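Local coordinates for nicotinate-nucleotide--dimethylbenzimidazole phosphoribosyltransferase (Thermus thermophilus HB8, PDB 1WX1), which probably catalyses transfer of phosphoribose from nicotinate mononucleotide to 5,6-dimethylbenzimidazole, giving alpha-ribazole 5'-phosphate for cobalamin synthesis, at residues R46-V51 and D93-V98; Q68-Q73 and G161-G166; M74-L79 and E106-P111; A210-G215 and A222-G227; P294-D299 and V309-L314. All blocks are in the same frame, centred on the assembly; numbering follows the deposited sequence.

Interaction 1: R46-V51 and D93-V98; sequences RGAVVV and DCAVYV
Gly47-Val51 and Cys94-Val98 are neighbouring parallel strands of a Rossmann-like sheet, joined through the helices of a beta-alpha-beta crossover. Their interior is tight. Val49 uses both polar backbone atoms: its N donates to Ala95 O and its O accepts Tyr97 N. Further on, Val51 N reaches Tyr97 O at 2.8 Å, almost straight (173°). With chi1 at 60°, Val49 CG1 sits between its own N and carbonyl carbon, which lays it 3.9 Å from Cys94 SG and 4.0 Å from Val96 CG2; helix 306-321 covers Val49 and Cys94. On the other face, beneath helix 133-152, the Tyr97 ring turns its edge to Ala48 CB, with CE1 3.9 Å away, while its hydroxyl bonds Glu153. Where the strands begin, the contact opens to solvent at a salt bridge between two exposed side chains. Arg46 bends at chi2 so that its guanidinium lies flat over the Cys94-Ala95 peptide. NH1 of Arg46 meets Asp93 OD1 at 2.8 Å, within the guanidinium plane but 38° above that of the carboxylate. Beyond this bond, Arg46 NH2 comes to rest 3.4 Å from Ala95 CB.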
# COMPACT_ATOMS: atom_id res chain seq x y z
N ARG A 46 15.32 1.58 -8.36
CA ARG A 46 14.79 2.85 -8.82
C ARG A 46 13.60 2.66 -9.76
O ARG A 46 13.63 1.81 -10.65
CB ARG A 46 15.89 3.61 -9.57
CG ARG A 46 15.47 4.96 -10.13
CD ARG A 46 15.32 5.97 -9.02
NE ARG A 46 15.30 7.34 -9.54
CZ ARG A 46 15.03 8.40 -8.79
NH1 ARG A 46 14.75 8.25 -7.50
NH2 ARG A 46 15.02 9.61 -9.33
N GLY A 47 12.56 3.46 -9.56
CA GLY A 47 11.41 3.36 -10.43
C GLY A 47 11.29 4.67 -11.19
O GLY A 47 12.04 5.61 -10.92
N ALA A 48 10.39 4.72 -12.16
CA ALA A 48 10.16 5.95 -12.91
C ALA A 48 8.71 6.05 -13.34
O ALA A 48 8.04 5.04 -13.57
CB ALA A 48 11.08 6.03 -14.14
N VAL A 49 8.20 7.28 -13.42
CA VAL A 49 6.85 7.52 -13.89
C VAL A 49 6.96 8.60 -14.95
O VAL A 49 7.66 9.60 -14.76
CB VAL A 49 5.88 7.98 -12.75
CG1 VAL A 49 6.37 9.29 -12.12
CG2 VAL A 49 4.47 8.18 -13.31
N VAL A 50 6.31 8.38 -16.09
CA VAL A 50 6.30 9.36 -17.15
C VAL A 50 4.88 9.89 -17.19
O VAL A 50 3.93 9.14 -17.45
CB VAL A 50 6.66 8.75 -18.52
CG1 VAL A 50 6.55 9.82 -19.61
CG2 VAL A 50 8.08 8.18 -18.48
N VAL A 51 4.73 11.17 -16.89
CA VAL A 51 3.42 11.81 -16.88
C VAL A 51 3.20 12.49 -18.22
O VAL A 51 3.88 13.46 -18.54
CB VAL A 51 3.34 12.86 -15.75
CG1 VAL A 51 1.92 13.44 -15.68
CG2 VAL A 51 3.74 12.23 -14.42
N ASP A 93 11.07 6.51 -4.17
CA ASP A 93 12.30 6.39 -4.97
C ASP A 93 11.93 6.18 -6.44
O ASP A 93 12.29 5.17 -7.06
CB ASP A 93 13.17 5.24 -4.46
CG ASP A 93 14.49 5.13 -5.22
OD1 ASP A 93 15.06 6.17 -5.59
OD2 ASP A 93 14.96 3.99 -5.44
N CYS A 94 11.23 7.15 -6.98
CA CYS A 94 10.76 7.09 -8.35
C CYS A 94 11.06 8.41 -9.06
O CYS A 94 10.71 9.48 -8.57
CB CYS A 94 9.25 6.83 -8.34
SG CYS A 94 8.46 6.76 -9.95
N ALA A 95 11.73 8.32 -10.21
CA ALA A 95 12.05 9.50 -11.00
C ALA A 95 10.78 9.99 -11.68
O ALA A 95 9.91 9.20 -12.04
CB ALA A 95 13.11 9.15 -12.05
N VAL A 96 10.65 11.31 -11.84
CA VAL A 96 9.48 11.87 -12.49
C VAL A 96 9.86 12.54 -13.79
O VAL A 96 10.74 13.40 -13.83
CB VAL A 96 8.77 12.92 -11.59
CG1 VAL A 96 7.60 13.54 -12.35
CG2 VAL A 96 8.26 12.26 -10.30
N TYR A 97 9.22 12.13 -14.88
CA TYR A 97 9.46 12.73 -16.19
C TYR A 97 8.12 13.24 -16.68
O TYR A 97 7.09 12.61 -16.45
CB TYR A 97 10.00 11.70 -17.19
CG TYR A 97 11.31 11.07 -16.81
CD1 TYR A 97 11.35 9.94 -16.00
CD2 TYR A 97 12.52 11.62 -17.25
CE1 TYR A 97 12.56 9.36 -15.64
CE2 TYR A 97 13.74 11.04 -16.89
CZ TYR A 97 13.75 9.91 -16.09
OH TYR A 97 14.95 9.35 -15.74
N VAL A 98 8.13 14.38 -17.37
CA VAL A 98 6.91 14.95 -17.91
C VAL A 98 7.02 15.00 -19.43
O VAL A 98 8.08 15.34 -19.97
CB VAL A 98 6.66 16.38 -17.38
CG1 VAL A 98 5.34 16.92 -17.92
CG2 VAL A 98 6.63 16.37 -15.85

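Interaction 2: Q68-Q73 and G161-G166; sequences QEVTRQ and GDMGIG
Ile165 reaches from the loop after strand 157-163 into the first turn of helix 70-79, and its CB, CG1 and CD1 meet Val70 or Thr71. Its CB stands 3.7 Å from Thr71 OG1. CG1, anti to the carbonyl carbon (chi1 -64°), runs along the hydroxyl, 3.4 Å from the same OG1, and also touches Val70 CB. The tip, CD1, ends 3.9 Å from Val70 CG1, the two side chains crossing at about a right angle. Beneath this greasy arm the backbone is fixed: Ile165 N points its hydrogen straight at Thr71 OG1, 3.0 Å away with an angle of 178°. That hydroxyl also bonds Asp55 OD2, probably as donor, so one buried oxygen joins helix, loop and a carboxylate. Thr71 CG2 turns instead to the strand end, 3.7 Å from Met163 O. Met163, bent at chi2 and chi3, brings its CE against Thr71 CA. Beside the helix start, a water accepts from Gln68 NE2 and donates to Ile165 O, bridging the segments a second time. Replacing Thr71 by an alanine would probably leave the buried Ile165 N-H and Asp55 without their shared mate and open a gap beside Met163 O. The site lies at the C-terminal end of the parallel strands, where Asp162 OD1 takes the backbone N-H of Glu304, the predicted proton acceptor. Polar bonds fix the direction of the loop while the apolar arm fills the space alongside, which implies a well-defined chain path close to the probable catalytic centre.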
# COMPACT_ATOMS: atom_id res chain seq x y z
N GLN A 68 -9.54 24.74 -18.85
CA GLN A 68 -8.50 24.08 -19.63
C GLN A 68 -7.07 24.48 -19.26
O GLN A 68 -6.16 23.64 -19.31
CB GLN A 68 -8.74 24.35 -21.12
CG GLN A 68 -7.81 23.59 -22.03
CD GLN A 68 -8.33 23.54 -23.45
OE1 GLN A 68 -8.36 24.55 -24.15
NE2 GLN A 68 -8.76 22.36 -23.88
N GLU A 69 -6.89 25.74 -18.88
CA GLU A 69 -5.58 26.27 -18.53
C GLU A 69 -4.88 25.49 -17.42
O GLU A 69 -3.67 25.54 -17.31
CB GLU A 69 -5.70 27.74 -18.06
CG GLU A 69 -6.60 27.93 -16.86
CD GLU A 69 -6.90 29.37 -16.54
OE1 GLU A 69 -5.95 30.18 -16.38
OE2 GLU A 69 -8.10 29.70 -16.43
N VAL A 70 -5.65 24.78 -16.61
CA VAL A 70 -5.09 24.00 -15.50
C VAL A 70 -4.10 22.93 -15.94
O VAL A 70 -3.16 22.61 -15.21
CB VAL A 70 -6.22 23.36 -14.65
CG1 VAL A 70 -5.62 22.43 -13.61
CG2 VAL A 70 -7.02 24.47 -13.96
N THR A 71 -4.28 22.37 -17.14
CA THR A 71 -3.36 21.35 -17.63
C THR A 71 -1.94 21.92 -17.69
O THR A 71 -1.00 21.36 -17.13
CB THR A 71 -3.75 20.86 -19.03
OG1 THR A 71 -5.09 20.36 -19.01
CG2 THR A 71 -2.81 19.75 -19.49
N ARG A 72 -1.79 23.05 -18.38
CA ARG A 72 -0.49 23.69 -18.50
C ARG A 72 0.06 24.13 -17.14
O ARG A 72 1.25 23.97 -16.86
CB ARG A 72 -0.58 24.90 -19.43
CG ARG A 72 0.73 25.66 -19.54
CD ARG A 72 0.69 26.75 -20.60
NE ARG A 72 1.94 27.49 -20.60
CZ ARG A 72 2.26 28.40 -19.68
NH1 ARG A 72 1.42 28.69 -18.69
NH2 ARG A 72 3.44 28.99 -19.72
N GLN A 73 -0.81 24.70 -16.31
CA GLN A 73 -0.39 25.16 -14.99
C GLN A 73 0.08 23.98 -14.14
O GLN A 73 1.04 24.09 -13.39
CB GLN A 73 -1.54 25.88 -14.30
CG GLN A 73 -2.07 27.07 -15.10
CD GLN A 73 -3.30 27.67 -14.46
OE1 GLN A 73 -4.09 26.97 -13.83
NE2 GLN A 73 -3.49 28.97 -14.65
N GLY A 161 1.65 8.33 -16.07
CA GLY A 161 0.76 9.25 -15.38
C GLY A 161 0.07 10.09 -16.43
O GLY A 161 0.55 10.20 -17.57
N ASP A 162 -1.06 10.70 -16.07
CA ASP A 162 -1.82 11.52 -17.00
C ASP A 162 -2.11 12.91 -16.43
O ASP A 162 -2.24 13.08 -15.22
CB ASP A 162 -3.17 10.88 -17.28
CG ASP A 162 -4.06 10.87 -16.05
OD1 ASP A 162 -3.68 10.21 -15.05
OD2 ASP A 162 -5.12 11.53 -16.07
N MET A 163 -2.20 13.89 -17.31
CA MET A 163 -2.56 15.24 -16.90
C MET A 163 -3.25 15.86 -18.10
O MET A 163 -2.63 16.07 -19.14
CB MET A 163 -1.35 16.07 -16.49
CG MET A 163 -1.71 17.47 -15.96
SD MET A 163 -2.83 17.48 -14.51
CE MET A 163 -4.20 18.52 -15.10
N GLY A 164 -4.54 16.12 -17.96
CA GLY A 164 -5.29 16.71 -19.05
C GLY A 164 -6.72 16.95 -18.63
O GLY A 164 -7.47 16.01 -18.41
N ILE A 165 -7.10 18.22 -18.52
CA ILE A 165 -8.47 18.56 -18.13
C ILE A 165 -9.42 17.99 -19.18
O ILE A 165 -9.24 18.20 -20.37
CB ILE A 165 -8.65 20.10 -18.04
CG1 ILE A 165 -7.76 20.67 -16.93
CG2 ILE A 165 -10.11 20.44 -17.78
CD1 ILE A 165 -7.99 20.03 -15.57
N GLY A 166 -10.41 17.24 -18.71
CA GLY A 166 -11.38 16.62 -19.60
C GLY A 166 -10.95 15.26 -20.11
O GLY A 166 -11.67 14.65 -20.90
O HOH W 1 -8.11 20.35 -21.83

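Interaction 3: M74-L79 and E106-P111; sequences MVLNFL and ELPDHP
His110 ND1 accepts the backbone N-H of Gly112, a bond that helps fix the turn of an imidazole packed against Leu79. Across the contact itself, between the last turns of helix 70-79 and the loop leading to strand 113-115, no hydrogen bond forms; the meeting is of methyl groups, a proline and one ring. Leu79 CD2 stands over the His110 face, 4.0 Å from the ring centroid and 13° off the normal, in a CH-pi contact. Pro111 CD lies over the opposite face, toward its rim. With CG anti to the backbone N (chi1 -175°), His110 reaches back to the helix end, where NE2 lies 3.5 Å from Leu79 O. Earlier in the loop, Leu107 plugs in beside the helix: its CD1 lies 3.8 Å from Val75 CG1, the chains meeting at about a right angle. Leu76 CD2 serves two partners, touching Leu107 CD2 and, at 3.9 Å, Pro108 CD. A serine in place of His110 would probably strip the cover from Leu79 CD2 and leave the Gly112 N-H without its ring nitrogen. On the inner side, Val75 and Leu79 continue onto Val98 of the sheet, while Leu107 O and Asp109 hold Lys115. Glu106 O takes Arg72 NE of the same helix, and Pro111 O takes Arg149. Between 74-79 and 106-111 the fit rests on apolar and CH-pi contacts, with the polar tie to Arg72 one turn earlier, which implies that shape more than charge sets how these two segments meet.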
# COMPACT_ATOMS: atom_id res chain seq x y z
N MET A 74 -0.59 22.84 -14.27
CA MET A 74 -0.19 21.67 -13.50
C MET A 74 1.13 21.11 -14.01
O MET A 74 1.92 20.59 -13.22
CB MET A 74 -1.28 20.60 -13.53
CG MET A 74 -2.42 20.88 -12.55
SD MET A 74 -1.83 20.98 -10.84
CE MET A 74 -1.20 19.30 -10.60
N VAL A 75 1.38 21.22 -15.31
CA VAL A 75 2.65 20.75 -15.85
C VAL A 75 3.76 21.57 -15.20
O VAL A 75 4.78 21.04 -14.78
CB VAL A 75 2.74 20.90 -17.38
CG1 VAL A 75 4.19 20.75 -17.85
CG2 VAL A 75 1.87 19.84 -18.05
N LEU A 76 3.55 22.88 -15.12
CA LEU A 76 4.53 23.76 -14.50
C LEU A 76 4.69 23.35 -13.03
O LEU A 76 5.80 23.36 -12.50
CB LEU A 76 4.09 25.22 -14.61
CG LEU A 76 4.14 25.78 -16.03
CD1 LEU A 76 3.55 27.19 -16.04
CD2 LEU A 76 5.57 25.80 -16.54
N ASN A 77 3.58 22.99 -12.40
CA ASN A 77 3.60 22.56 -10.99
C ASN A 77 4.49 21.32 -10.89
O ASN A 77 5.29 21.20 -9.95
CB ASN A 77 2.17 22.25 -10.53
CG ASN A 77 2.03 22.21 -9.00
OD1 ASN A 77 1.01 21.74 -8.47
ND2 ASN A 77 3.03 22.71 -8.29
N PHE A 78 4.35 20.39 -11.84
CA PHE A 78 5.16 19.17 -11.87
C PHE A 78 6.64 19.53 -11.93
O PHE A 78 7.46 18.96 -11.21
CB PHE A 78 4.85 18.30 -13.10
CG PHE A 78 3.46 17.73 -13.15
CD1 PHE A 78 2.87 17.41 -14.37
CD2 PHE A 78 2.73 17.52 -11.98
CE1 PHE A 78 1.58 16.89 -14.43
CE2 PHE A 78 1.44 17.00 -12.03
CZ PHE A 78 0.86 16.69 -13.26
N LEU A 79 6.98 20.46 -12.82
CA LEU A 79 8.37 20.87 -12.99
C LEU A 79 8.92 21.61 -11.78
O LEU A 79 10.14 21.69 -11.60
CB LEU A 79 8.51 21.73 -14.25
CG LEU A 79 8.06 21.08 -15.56
CD1 LEU A 79 8.30 22.04 -16.72
CD2 LEU A 79 8.81 19.77 -15.79
N GLU A 106 2.86 27.54 -24.40
CA GLU A 106 4.27 27.18 -24.41
C GLU A 106 4.82 26.79 -23.05
O GLU A 106 4.34 27.25 -22.01
CB GLU A 106 5.11 28.33 -24.98
CG GLU A 106 4.62 28.84 -26.32
CD GLU A 106 5.57 29.86 -26.91
OE1 GLU A 106 6.16 30.65 -26.13
OE2 GLU A 106 5.72 29.88 -28.15
N LEU A 107 5.85 25.95 -23.06
CA LEU A 107 6.50 25.50 -21.84
C LEU A 107 7.99 25.77 -21.96
O LEU A 107 8.54 25.77 -23.05
CB LEU A 107 6.26 24.00 -21.63
CG LEU A 107 4.84 23.55 -21.26
CD1 LEU A 107 4.73 22.03 -21.36
CD2 LEU A 107 4.50 24.00 -19.84
N PRO A 108 8.67 26.00 -20.82
CA PRO A 108 10.12 26.26 -20.85
C PRO A 108 10.92 24.97 -20.97
O PRO A 108 10.46 23.91 -20.56
CB PRO A 108 10.36 26.96 -19.52
CG PRO A 108 9.40 26.22 -18.61
CD PRO A 108 8.14 26.13 -19.45
N ASP A 109 12.12 25.06 -21.55
CA ASP A 109 12.99 23.90 -21.66
C ASP A 109 13.33 23.49 -20.23
O ASP A 109 13.65 24.34 -19.40
CB ASP A 109 14.28 24.27 -22.41
CG ASP A 109 14.05 24.49 -23.89
OD1 ASP A 109 14.95 25.06 -24.54
OD2 ASP A 109 12.99 24.09 -24.41
N HIS A 110 13.25 22.20 -19.94
CA HIS A 110 13.53 21.70 -18.59
C HIS A 110 14.05 20.26 -18.71
O HIS A 110 13.55 19.48 -19.51
CB HIS A 110 12.25 21.76 -17.76
CG HIS A 110 12.43 21.40 -16.32
ND1 HIS A 110 12.73 20.12 -15.91
CD2 HIS A 110 12.34 22.15 -15.19
CE1 HIS A 110 12.81 20.09 -14.59
NE2 HIS A 110 12.58 21.31 -14.13
N PRO A 111 15.06 19.89 -17.91
CA PRO A 111 15.61 18.53 -17.97
C PRO A 111 14.60 17.41 -17.70
O PRO A 111 14.75 16.30 -18.22
CB PRO A 111 16.74 18.56 -16.95
CG PRO A 111 16.24 19.55 -15.93
CD PRO A 111 15.67 20.65 -16.80

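Interaction 4: A210-G215 and A222-G227; sequences ARLHPG and AAEVGG
A helix-loop-helix turn between helices 195-210 and 218-225 is closed by Arg211, which bonds both the side chain and the backbone of Glu224 near the C-terminal end of the second helix. The guanidinium comes side-on, with two of its nitrogens. NE meets Glu224 OE1 at 2.6 Å in a salt bridge, using the anti lone pair of that oxygen, away from OE2. NH2 donates to Glu224 O at 2.9 Å, above the carbonyl plane though within the guanidinium plane. The planes of guanidinium and carboxylate stand 44° apart, so the grip is twisted and not coplanar. Two bends bring the groups together: Arg211 turns at chi3 (-59°), and Glu224 bends at chi2 (79°), turning OE1 to the NE side of Arg211. Arg211 NH2 also bonds Leu125 O, tying this corner to a further loop, and Pro129 packs on both Arg211 and Glu224. The Arg211 charge is probably favoured by the helix C-terminal end, where it takes Glu224 O. Gly226 then leaves the helix, its N still held by Ala222 O at 2.7 Å. The charged pair has an apolar flank beside helix 167-179, where Leu212 lies against Ala177 and Val225 against Ala173. Leu212 CD2 forms that flank, lying 4.0 Å from Glu224 CG and 4.1 Å from Val225 CG1.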
# COMPACT_ATOMS: atom_id res chain seq x y z
N ALA A 210 -20.46 6.64 -32.19
CA ALA A 210 -21.26 6.66 -33.41
C ALA A 210 -20.42 6.90 -34.66
O ALA A 210 -20.82 6.51 -35.76
CB ALA A 210 -22.36 7.71 -33.30
N ARG A 211 -19.26 7.53 -34.52
CA ARG A 211 -18.43 7.79 -35.69
C ARG A 211 -17.61 6.57 -36.10
O ARG A 211 -17.07 6.53 -37.20
CB ARG A 211 -17.48 8.97 -35.43
CG ARG A 211 -18.18 10.33 -35.29
CD ARG A 211 -17.17 11.47 -35.44
NE ARG A 211 -16.09 11.40 -34.45
CZ ARG A 211 -16.22 11.73 -33.17
NH1 ARG A 211 -17.39 12.17 -32.71
NH2 ARG A 211 -15.19 11.61 -32.34
N LEU A 212 -17.53 5.58 -35.23
CA LEU A 212 -16.76 4.37 -35.51
C LEU A 212 -17.44 3.42 -36.49
O LEU A 212 -18.67 3.42 -36.62
CB LEU A 212 -16.47 3.63 -34.20
CG LEU A 212 -15.68 4.45 -33.17
CD1 LEU A 212 -15.54 3.67 -31.87
CD2 LEU A 212 -14.31 4.78 -33.75
N HIS A 213 -16.64 2.61 -37.18
CA HIS A 213 -17.13 1.64 -38.16
C HIS A 213 -16.13 0.48 -38.25
O HIS A 213 -14.99 0.60 -37.85
CB HIS A 213 -17.27 2.32 -39.53
CG HIS A 213 -15.99 2.88 -40.06
ND1 HIS A 213 -14.98 2.09 -40.54
CD2 HIS A 213 -15.55 4.16 -40.17
CE1 HIS A 213 -13.97 2.85 -40.94
NE2 HIS A 213 -14.30 4.11 -40.73
N PRO A 214 -16.55 -0.67 -38.78
CA PRO A 214 -15.65 -1.83 -38.89
C PRO A 214 -14.40 -1.59 -39.72
O PRO A 214 -14.40 -0.73 -40.59
CB PRO A 214 -16.53 -2.89 -39.54
CG PRO A 214 -17.92 -2.41 -39.28
CD PRO A 214 -17.85 -0.95 -39.44
N GLY A 215 -13.35 -2.36 -39.45
CA GLY A 215 -12.12 -2.24 -40.20
C GLY A 215 -11.10 -1.23 -39.69
O GLY A 215 -10.08 -1.00 -40.34
N ALA A 222 -8.34 5.19 -31.58
CA ALA A 222 -7.86 6.15 -30.58
C ALA A 222 -7.84 7.57 -31.14
O ALA A 222 -8.19 8.53 -30.45
CB ALA A 222 -6.47 5.75 -30.11
N ALA A 223 -7.41 7.71 -32.39
CA ALA A 223 -7.34 9.01 -33.03
C ALA A 223 -8.73 9.62 -33.11
O ALA A 223 -8.93 10.81 -32.88
CB ALA A 223 -6.74 8.87 -34.43
N GLU A 224 -9.71 8.78 -33.43
CA GLU A 224 -11.08 9.23 -33.57
C GLU A 224 -11.75 9.66 -32.28
O GLU A 224 -12.44 10.68 -32.25
CB GLU A 224 -11.92 8.12 -34.21
CG GLU A 224 -13.34 8.53 -34.53
CD GLU A 224 -13.44 9.35 -35.79
OE1 GLU A 224 -14.32 10.23 -35.87
OE2 GLU A 224 -12.64 9.10 -36.72
N VAL A 225 -11.54 8.92 -31.20
CA VAL A 225 -12.24 9.23 -29.96
C VAL A 225 -11.42 9.49 -28.70
O VAL A 225 -11.99 9.79 -27.66
CB VAL A 225 -13.22 8.09 -29.60
CG1 VAL A 225 -13.97 7.63 -30.85
CG2 VAL A 225 -12.45 6.92 -28.98
N GLY A 226 -10.10 9.35 -28.78
CA GLY A 226 -9.28 9.53 -27.59
C GLY A 226 -8.61 10.86 -27.36
O GLY A 226 -9.12 11.91 -27.77
N GLY A 227 -7.48 10.81 -26.67
CA GLY A 227 -6.70 11.99 -26.36
C GLY A 227 -5.24 11.73 -26.69
O GLY A 227 -4.79 10.58 -26.72

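Interaction 5: P294-D299 and V309-L314; sequences PLLDLD and VLAMPL
Leu296 lays a methyl over the one flat group met in this contact, the Leu310-Ala311 peptide: its CD1 stands above the C-N bond, 3.8 Å from Ala311 N. No aromatic ring or charged plane takes part, and no hydrogen bond crosses between 294-299 and 309-314. Leu296 does most of the touching, with its two methyls sent to different partners. CD1 also comes within 3.7 Å of Leu310 CB, the side chains at about a right angle, and meets Ala311 CB. CD2 meets Leu314 CD1 at 3.6 Å, one helical turn on. A chi1 of -61°, which sets CG anti to the carbonyl carbon, places both methyls against the helix. On one flank Leu295 meets the small Ala311, its CD1 4.2 Å from Ala311 CB, while its CB touches Leu314 CD1. On the other flank Leu298 CD1 and Leu310 CD1 make a looser pair, 4.4 Å apart. The helix is kinked at Pro313, whose nitrogen has no hydrogen to give to the turn before; the bond from Leu314 N to Ala311 O is weak. Around this core Leu295 also packs on Tyr25 and Val29, and Leu296 meets Leu296 of the second subunit, while Pro313 meets its own counterpart there. This leucine-rich loop along helix 306-321, covered partly by the same residues of the second subunit, belongs to the apolar interface of the homodimer.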
# COMPACT_ATOMS: atom_id res chain seq x y z
N PRO A 294 -6.22 -4.89 -8.16
CA PRO A 294 -5.61 -3.66 -7.66
C PRO A 294 -4.87 -3.90 -6.34
O PRO A 294 -5.39 -4.55 -5.43
CB PRO A 294 -6.81 -2.72 -7.45
CG PRO A 294 -7.89 -3.32 -8.32
CD PRO A 294 -7.69 -4.79 -8.17
N LEU A 295 -3.65 -3.38 -6.24
CA LEU A 295 -2.86 -3.54 -5.02
C LEU A 295 -3.35 -2.64 -3.90
O LEU A 295 -3.39 -3.05 -2.74
CB LEU A 295 -1.39 -3.24 -5.30
CG LEU A 295 -0.64 -4.30 -6.08
CD1 LEU A 295 0.74 -3.79 -6.46
CD2 LEU A 295 -0.53 -5.55 -5.23
N LEU A 296 -3.72 -1.41 -4.25
CA LEU A 296 -4.20 -0.44 -3.28
C LEU A 296 -5.62 0.00 -3.57
O LEU A 296 -6.07 -0.01 -4.71
CB LEU A 296 -3.30 0.81 -3.30
CG LEU A 296 -1.82 0.64 -2.97
CD1 LEU A 296 -1.06 1.91 -3.34
CD2 LEU A 296 -1.67 0.32 -1.49
N ASP A 297 -6.33 0.41 -2.51
CA ASP A 297 -7.69 0.92 -2.64
C ASP A 297 -7.80 2.01 -1.58
O ASP A 297 -8.21 1.75 -0.45
CB ASP A 297 -8.73 -0.16 -2.37
CG ASP A 297 -10.12 0.28 -2.76
OD1 ASP A 297 -10.37 1.51 -2.77
OD2 ASP A 297 -10.97 -0.58 -3.06
N LEU A 298 -7.41 3.23 -1.95
CA LEU A 298 -7.43 4.35 -1.02
C LEU A 298 -8.42 5.44 -1.41
O LEU A 298 -8.34 6.56 -0.92
CB LEU A 298 -6.02 4.93 -0.91
CG LEU A 298 -4.94 3.97 -0.41
CD1 LEU A 298 -3.56 4.57 -0.67
CD2 LEU A 298 -5.14 3.68 1.07
N ASP A 299 -9.35 5.10 -2.30
CA ASP A 299 -10.36 6.03 -2.77
C ASP A 299 -9.74 7.26 -3.44
O ASP A 299 -10.25 8.38 -3.31
CB ASP A 299 -11.27 6.45 -1.60
CG ASP A 299 -12.44 7.32 -2.05
OD1 ASP A 299 -13.04 7.03 -3.10
OD2 ASP A 299 -12.76 8.29 -1.33
N VAL A 309 2.60 5.06 -8.46
CA VAL A 309 3.81 5.35 -7.71
C VAL A 309 3.70 4.89 -6.25
O VAL A 309 4.67 4.38 -5.68
CB VAL A 309 4.15 6.86 -7.77
CG1 VAL A 309 5.28 7.20 -6.81
CG2 VAL A 309 4.56 7.23 -9.20
N LEU A 310 2.52 5.05 -5.66
CA LEU A 310 2.30 4.62 -4.29
C LEU A 310 2.44 3.10 -4.17
O LEU A 310 2.75 2.58 -3.11
CB LEU A 310 0.91 5.03 -3.81
CG LEU A 310 0.69 6.53 -3.55
CD1 LEU A 310 -0.76 6.78 -3.21
CD2 LEU A 310 1.60 6.97 -2.41
N ALA A 311 2.20 2.40 -5.27
CA ALA A 311 2.29 0.94 -5.27
C ALA A 311 3.70 0.39 -5.50
O ALA A 311 3.94 -0.80 -5.29
CB ALA A 311 1.35 0.36 -6.32
N MET A 312 4.63 1.24 -5.92
CA MET A 312 5.98 0.76 -6.19
C MET A 312 6.67 0.13 -4.98
O MET A 312 7.32 -0.91 -5.11
CB MET A 312 6.84 1.88 -6.78
CG MET A 312 6.39 2.29 -8.17
SD MET A 312 7.50 3.47 -8.97
CE MET A 312 6.84 3.49 -10.64
N PRO A 313 6.54 0.74 -3.79
CA PRO A 313 7.20 0.12 -2.62
C PRO A 313 6.64 -1.28 -2.36
O PRO A 313 7.35 -2.16 -1.87
CB PRO A 313 6.89 1.10 -1.49
CG PRO A 313 6.79 2.42 -2.19
CD PRO A 313 6.00 2.06 -3.44
N LEU A 314 5.37 -1.49 -2.68
CA LEU A 314 4.76 -2.80 -2.49
C LEU A 314 5.36 -3.79 -3.48
O LEU A 314 5.61 -4.94 -3.14
CB LEU A 314 3.24 -2.74 -2.70
CG LEU A 314 2.44 -1.98 -1.66
CD1 LEU A 314 0.95 -2.07 -2.01
CD2 LEU A 314 2.70 -2.57 -0.27

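How the interactions relate
Interactions 1, 2 and 5 are buried; 3 and 4 reach the surface. The strands of interaction 1 lie at the hub: Val50 O bonds Gly161 N of interaction 2, Val98 packs on Val75 and Phe78 of interaction 3, and Cys94 lies against Met312 of interaction 5. Interactions 2 and 3 share helix 70-79, the first holding its start through a hydroxyl, the second its end through methyls and an imidazole. Backbone bonds dominate the sheet; apolar packing, mostly of leucines, makes interaction 5, which like interactions 2 and 3 meets the second subunit. Interaction 4 stands apart, its centre about 31 Å from that of interaction 1, and relies, like the exposed end of interaction 1, on an arginine salt bridge.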